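Local structure of putative laminarinase (Phanerochaete chrysosporium, 2W39) at residues A188-F201 and W224-I238. The protein probably hydrolyses O-glycosidic bonds of beta-glucans such as laminarin and lichenin, as a family 16 glycoside hydrolase. Numbering follows the deposited sequence.
Sequences AMERTNSFIKVWFF and WGTPTAFFPNTNCDI
W199 and W224 meet edge to face, planes at 78° and six-membered ring centroids 5.0 Å apart. W224 CE3 points onto one face of W199. P227 CA covers the opposite face, a CH-pi contact to the five-membered ring. W199 CG lies anti to its carbonyl carbon (chi1 -67°), which slots the indole between W224 and P227. W199 NE1 donates to G225 O at 3.0 Å, nearly straight, in the ring plane but from above the carbonyl plane. A phenylalanine in place of W199 would probably leave G225 O without this donor and part of the W224 edge uncovered.

Backbone bonds join strands 195-201 and 229-232 antiparallel. I196 and F231 bond both ways. V198 and A229 also bond both ways. Opposite V198 the second strand fits in an extra residue, with T228 and A229 forming a classic beta bulge. T228 OG1 accepts from F200 N at 2.9 Å.

K197 runs extended beside F230, CE 3.6 Å from F230 CE2. K197 CE also covers one face of the F195 ring.

Strand 229-232 borders the hairpin 185-202 in an antiparallel sheet of the GH16 beta sandwich. I196, V198 and F231 pack against strand 129-133 of the other sheet. W224 touches helix 210-214, and its NE1 hydrogen-bonds D211.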
loop_
_atom_site.group_PDB
_atom_site.type_symbol
_atom_site.label_atom_id
_atom_site.label_comp_id
_atom_site.label_asym_id
_atom_site.label_seq_id
_atom_site.Cartn_x
_atom_site.Cartn_y
_atom_site.Cartn_z
ATOM N N ALA A 188 0.136 -9.742 4.179
ATOM C CA ALA A 188 -0.959 -10.577 3.675
ATOM C C ALA A 188 -2.269 -9.968 4.143
ATOM O O ALA A 188 -2.381 -9.496 5.277
ATOM C CB ALA A 188 -0.821 -12.003 4.173
ATOM N N MET A 189 -3.269 -9.988 3.271
ATOM C CA MET A 189 -4.583 -9.443 3.602
ATOM C C MET A 189 -5.618 -10.480 3.218
ATOM O O MET A 189 -5.627 -10.932 2.068
ATOM C CB MET A 189 -4.794 -8.114 2.862
ATOM C CG MET A 189 -6.053 -7.323 3.220
ATOM S SD MET A 189 -7.599 -8.037 2.596
ATOM C CE MET A 189 -7.358 -7.899 0.832
ATOM N N GLU A 190 -6.450 -10.879 4.184
ATOM C CA GLU A 190 -7.598 -11.741 3.944
ATOM C C GLU A 190 -8.869 -10.923 4.071
ATOM O O GLU A 190 -9.100 -10.268 5.089
ATOM C CB GLU A 190 -7.622 -12.912 4.939
ATOM C CG GLU A 190 -8.858 -13.805 4.767
ATOM C CD GLU A 190 -8.957 -14.937 5.762
ATOM O OE1 GLU A 190 -8.232 -14.913 6.771
ATOM O OE2 GLU A 190 -9.800 -15.843 5.533
ATOM N N ARG A 191 -9.701 -10.983 3.031
ATOM C CA ARG A 191 -11.004 -10.327 3.041
ATOM C C ARG A 191 -12.076 -11.391 2.835
ATOM O O ARG A 191 -12.052 -12.156 1.870
ATOM C CB ARG A 191 -11.098 -9.300 1.913
ATOM C CG ARG A 191 -12.515 -8.788 1.715
ATOM C CD ARG A 191 -12.612 -7.667 0.696
ATOM N NE ARG A 191 -13.970 -7.625 0.165
ATOM C CZ ARG A 191 -14.287 -7.099 -1.012
ATOM N NH1 ARG A 191 -13.375 -6.442 -1.717
ATOM N NH2 ARG A 191 -15.527 -7.213 -1.463
ATOM N N THR A 192 -13.033 -11.412 3.753
ATOM C CA THR A 192 -14.227 -12.229 3.640
ATOM C C THR A 192 -15.445 -11.338 3.852
ATOM O O THR A 192 -15.315 -10.130 4.056
ATOM C CB THR A 192 -14.251 -13.373 4.670
ATOM O OG1 THR A 192 -14.534 -12.839 5.968
ATOM C CG2 THR A 192 -12.939 -14.159 4.677
ATOM N N ASN A 193 -16.639 -11.931 3.811
ATOM C CA ASN A 193 -17.845 -11.168 4.126
ATOM C C ASN A 193 -17.839 -10.672 5.552
ATOM O O ASN A 193 -18.524 -9.686 5.866
ATOM C CB ASN A 193 -19.101 -12.015 3.961
ATOM C CG ASN A 193 -20.381 -11.197 4.122
ATOM O OD1 ASN A 193 -21.172 -11.353 5.100
ATOM N ND2 ASN A 193 -20.597 -10.306 3.172
ATOM N N SER A 194 -17.130 -11.394 6.417
ATOM C CA SER A 194 -17.177 -11.183 7.850
ATOM C C SER A 194 -16.079 -10.316 8.437
ATOM O O SER A 194 -16.219 -9.846 9.552
ATOM C CB SER A 194 -17.137 -12.533 8.571
ATOM O OG SER A 194 -18.297 -13.321 8.337
ATOM N N PHE A 195 -14.976 -10.125 7.723
ATOM C CA PHE A 195 -13.852 -9.368 8.260
ATOM C C PHE A 195 -12.849 -9.057 7.173
ATOM O O PHE A 195 -12.846 -9.665 6.093
ATOM C CB PHE A 195 -13.138 -10.129 9.401
ATOM C CG PHE A 195 -12.549 -11.462 9.006
ATOM C CD1 PHE A 195 -11.398 -11.544 8.213
ATOM C CD2 PHE A 195 -13.127 -12.647 9.463
ATOM C CE1 PHE A 195 -10.853 -12.789 7.854
ATOM C CE2 PHE A 195 -12.580 -13.886 9.112
ATOM C CZ PHE A 195 -11.452 -13.942 8.311
ATOM N N ILE A 196 -11.981 -8.105 7.502
ATOM C CA ILE A 196 -10.700 -7.932 6.813
ATOM C C ILE A 196 -9.599 -8.065 7.857
ATOM O O ILE A 196 -9.716 -7.520 8.954
ATOM C CB ILE A 196 -10.660 -6.575 6.070
ATOM C CG1 ILE A 196 -11.613 -6.620 4.868
ATOM C CG2 ILE A 196 -9.226 -6.239 5.618
ATOM C CD1 ILE A 196 -11.899 -5.283 4.217
ATOM N N LYS A 197 -8.555 -8.813 7.497
ATOM C CA LYS A 197 -7.368 -8.981 8.342
ATOM C C LYS A 197 -6.128 -8.644 7.537
ATOM O O LYS A 197 -6.047 -8.971 6.346
ATOM C CB LYS A 197 -7.236 -10.423 8.840
ATOM C CG LYS A 197 -8.268 -10.808 9.894
ATOM C CD LYS A 197 -8.212 -12.282 10.249
ATOM C CE LYS A 197 -9.354 -12.639 11.200
ATOM N NZ LYS A 197 -9.358 -14.090 11.541
ATOM N N VAL A 198 -5.150 -8.020 8.189
ATOM C CA VAL A 198 -3.828 -7.839 7.603
ATOM C C VAL A 198 -2.804 -8.421 8.572
ATOM O O VAL A 198 -2.876 -8.163 9.783
ATOM C CB VAL A 198 -3.496 -6.345 7.339
ATOM C CG1 VAL A 198 -2.102 -6.177 6.763
ATOM C CG2 VAL A 198 -4.516 -5.695 6.412
ATOM N N TRP A 199 -1.853 -9.172 8.018
ATOM C CA TRP A 199 -0.696 -9.634 8.787
ATOM C C TRP A 199 0.562 -9.021 8.187
ATOM O O TRP A 199 0.726 -9.009 6.954
ATOM C CB TRP A 199 -0.513 -11.144 8.677
ATOM C CG TRP A 199 -1.549 -12.021 9.296
ATOM C CD1 TRP A 199 -1.451 -12.681 10.490
ATOM C CD2 TRP A 199 -2.812 -12.398 8.725
ATOM N NE1 TRP A 199 -2.587 -13.434 10.707
ATOM C CE2 TRP A 199 -3.436 -13.277 9.640
ATOM C CE3 TRP A 199 -3.468 -12.086 7.520
ATOM C CZ2 TRP A 199 -4.686 -13.863 9.386
ATOM C CZ3 TRP A 199 -4.701 -12.660 7.272
ATOM C CH2 TRP A 199 -5.298 -13.538 8.199
ATOM N N PHE A 200 1.470 -8.574 9.054
ATOM C CA PHE A 200 2.818 -8.251 8.653
ATOM C C PHE A 200 3.806 -9.203 9.310
ATOM O O PHE A 200 3.755 -9.379 10.521
ATOM C CB PHE A 200 3.204 -6.824 9.067
ATOM C CG PHE A 200 4.654 -6.544 8.829
ATOM C CD1 PHE A 200 5.183 -6.647 7.540
ATOM C CD2 PHE A 200 5.516 -6.275 9.889
ATOM C CE1 PHE A 200 6.532 -6.445 7.311
ATOM C CE2 PHE A 200 6.894 -6.081 9.634
ATOM C CZ PHE A 200 7.357 -6.167 8.352
ATOM N N PHE A 201 4.721 -9.768 8.521
ATOM C CA PHE A 201 5.853 -10.551 9.030
ATOM C C PHE A 201 7.148 -9.980 8.486
ATOM O O PHE A 201 7.328 -9.918 7.280
ATOM C CB PHE A 201 5.738 -12.025 8.643
ATOM C CG PHE A 201 4.605 -12.710 9.330
ATOM C CD1 PHE A 201 3.367 -12.817 8.717
ATOM C CD2 PHE A 201 4.752 -13.185 10.627
ATOM C CE1 PHE A 201 2.294 -13.406 9.382
ATOM C CE2 PHE A 201 3.695 -13.778 11.280
ATOM C CZ PHE A 201 2.468 -13.885 10.662
ATOM N N TRP A 224 -2.327 -18.980 10.635
ATOM C CA TRP A 224 -1.462 -17.816 10.493
ATOM C C TRP A 224 -1.246 -16.998 11.759
ATOM O O TRP A 224 -0.509 -16.010 11.745
ATOM C CB TRP A 224 -2.037 -16.929 9.391
ATOM C CG TRP A 224 -1.872 -17.514 8.013
ATOM C CD1 TRP A 224 -1.526 -18.801 7.672
ATOM C CD2 TRP A 224 -2.079 -16.822 6.789
ATOM N NE1 TRP A 224 -1.480 -18.929 6.305
ATOM C CE2 TRP A 224 -1.827 -17.731 5.736
ATOM C CE3 TRP A 224 -2.467 -15.513 6.472
ATOM C CZ2 TRP A 224 -1.905 -17.357 4.380
ATOM C CZ3 TRP A 224 -2.562 -15.148 5.138
ATOM C CH2 TRP A 224 -2.276 -16.061 4.103
ATOM N N GLY A 225 -1.867 -17.405 12.857
ATOM C CA GLY A 225 -1.773 -16.639 14.095
ATOM C C GLY A 225 -2.605 -15.363 14.052
ATOM O O GLY A 225 -3.340 -15.079 13.103
ATOM N N THR A 226 -2.463 -14.565 15.094
ATOM C CA THR A 226 -3.238 -13.353 15.246
ATOM C C THR A 226 -2.832 -12.306 14.209
ATOM O O THR A 226 -1.644 -12.063 14.005
ATOM C CB THR A 226 -3.043 -12.841 16.670
ATOM O OG1 THR A 226 -3.606 -13.815 17.545
ATOM C CG2 THR A 226 -3.698 -11.499 16.890
ATOM N N PRO A 227 -3.822 -11.664 13.562
ATOM C CA PRO A 227 -3.489 -10.633 12.583
ATOM C C PRO A 227 -2.898 -9.376 13.218
ATOM O O PRO A 227 -3.102 -9.088 14.403
ATOM C CB PRO A 227 -4.844 -10.329 11.923
ATOM C CG PRO A 227 -5.833 -10.632 12.984
ATOM C CD PRO A 227 -5.282 -11.846 13.696
ATOM N N THR A 228 -2.168 -8.622 12.416
ATOM C CA THR A 228 -1.662 -7.326 12.822
ATOM C C THR A 228 -2.799 -6.300 12.933
ATOM O O THR A 228 -2.867 -5.530 13.896
ATOM C CB THR A 228 -0.590 -6.862 11.827
ATOM O OG1 THR A 228 0.409 -7.883 11.702
ATOM C CG2 THR A 228 0.057 -5.587 12.301
ATOM N N ALA A 229 -3.677 -6.294 11.921
ATOM C CA ALA A 229 -4.884 -5.467 11.939
ATOM C C ALA A 229 -6.079 -6.370 11.700
ATOM O O ALA A 229 -6.049 -7.246 10.843
ATOM C CB ALA A 229 -4.832 -4.378 10.852
ATOM N N PHE A 230 -7.141 -6.137 12.465
ATOM C CA PHE A 230 -8.397 -6.891 12.369
ATOM C C PHE A 230 -9.528 -5.891 12.289
ATOM O O PHE A 230 -9.648 -4.976 13.118
ATOM C CB PHE A 230 -8.531 -7.758 13.627
ATOM C CG PHE A 230 -9.763 -8.662 13.695
ATOM C CD1 PHE A 230 -10.284 -8.990 14.941
ATOM C CD2 PHE A 230 -10.362 -9.223 12.564
ATOM C CE1 PHE A 230 -11.367 -9.842 15.070
ATOM C CE2 PHE A 230 -11.448 -10.085 12.683
ATOM C CZ PHE A 230 -11.945 -10.391 13.950
ATOM N N PHE A 231 -10.356 -6.087 11.273
ATOM C CA PHE A 231 -11.550 -5.283 11.022
ATOM C C PHE A 231 -12.732 -6.243 10.997
ATOM O O PHE A 231 -13.121 -6.746 9.945
ATOM C CB PHE A 231 -11.413 -4.529 9.704
ATOM C CG PHE A 231 -10.245 -3.593 9.681
ATOM C CD1 PHE A 231 -9.061 -3.936 9.015
ATOM C CD2 PHE A 231 -10.310 -2.359 10.335
ATOM C CE1 PHE A 231 -7.975 -3.047 9.013
ATOM C CE2 PHE A 231 -9.228 -1.476 10.326
ATOM C CZ PHE A 231 -8.063 -1.826 9.659
ATOM N N PRO A 232 -13.292 -6.554 12.180
ATOM C CA PRO A 232 -14.417 -7.492 12.246
ATOM C C PRO A 232 -15.710 -6.809 11.792
ATOM O O PRO A 232 -15.751 -5.592 11.562
ATOM C CB PRO A 232 -14.486 -7.822 13.734
ATOM C CG PRO A 232 -13.986 -6.598 14.394
ATOM C CD PRO A 232 -12.867 -6.085 13.511
ATOM N N ASN A 233 -16.777 -7.595 11.692
ATOM C CA ASN A 233 -18.065 -7.057 11.279
ATOM C C ASN A 233 -18.993 -6.662 12.418
ATOM O O ASN A 233 -20.166 -6.352 12.189
ATOM C CB ASN A 233 -18.758 -8.008 10.292
ATOM C CG ASN A 233 -19.227 -9.308 10.931
ATOM O OD1 ASN A 233 -18.945 -9.584 12.100
ATOM N ND2 ASN A 233 -19.946 -10.118 10.159
ATOM N N THR A 234 -18.460 -6.614 13.634
ATOM C CA THR A 234 -19.257 -6.284 14.813
ATOM C C THR A 234 -20.157 -5.068 14.606
ATOM O O THR A 234 -21.334 -5.073 14.996
ATOM C CB THR A 234 -18.304 -6.011 15.974
ATOM O OG1 THR A 234 -17.379 -7.097 16.060
ATOM C CG2 THR A 234 -19.038 -5.862 17.298
ATOM N N ASN A 235 -19.561 -4.013 14.042
ATOM C CA ASN A 235 -20.233 -2.741 13.816
ATOM C C ASN A 235 -20.111 -2.275 12.360
ATOM O O ASN A 235 -20.190 -1.078 12.061
ATOM C CB ASN A 235 -19.654 -1.680 14.751
ATOM C CG ASN A 235 -19.732 -2.080 16.216
ATOM O OD1 ASN A 235 -18.733 -2.483 16.825
ATOM N ND2 ASN A 235 -20.919 -1.962 16.795
ATOM N N CYS A 236 -19.924 -3.229 11.458
ATOM C CA CYS A 236 -19.780 -2.915 10.041
ATOM C C CYS A 236 -20.082 -4.137 9.213
ATOM O O CYS A 236 -19.395 -5.147 9.343
ATOM C CB CYS A 236 -18.342 -2.483 9.743
ATOM S SG CYS A 236 -18.108 -2.065 7.999
ATOM N N ASP A 237 -21.064 -4.034 8.325
ATOM C CA ASP A 237 -21.323 -5.096 7.372
ATOM C C ASP A 237 -20.244 -5.012 6.290
ATOM O O ASP A 237 -20.321 -4.202 5.365
ATOM C CB ASP A 237 -22.735 -4.939 6.808
ATOM C CG ASP A 237 -23.126 -6.061 5.875
ATOM O OD1 ASP A 237 -22.255 -6.714 5.283
ATOM O OD2 ASP A 237 -24.331 -6.292 5.742
ATOM N N ILE A 238 -19.213 -5.831 6.436
ATOM C CA ILE A 238 -18.043 -5.692 5.597
ATOM C C ILE A 238 -18.441 -5.901 4.136
ATOM O O ILE A 238 -18.112 -5.093 3.252
ATOM C CB ILE A 238 -16.921 -6.675 6.042
ATOM C CG1 ILE A 238 -16.378 -6.316 7.442
ATOM C CG2 ILE A 238 -15.823 -6.722 4.987
ATOM C CD1 ILE A 238 -15.439 -5.109 7.502
HETATM O O HOH W 1 -20.430 -8.720 7.499
HETATM O O HOH W 2 -22.732 -8.547 3.185
#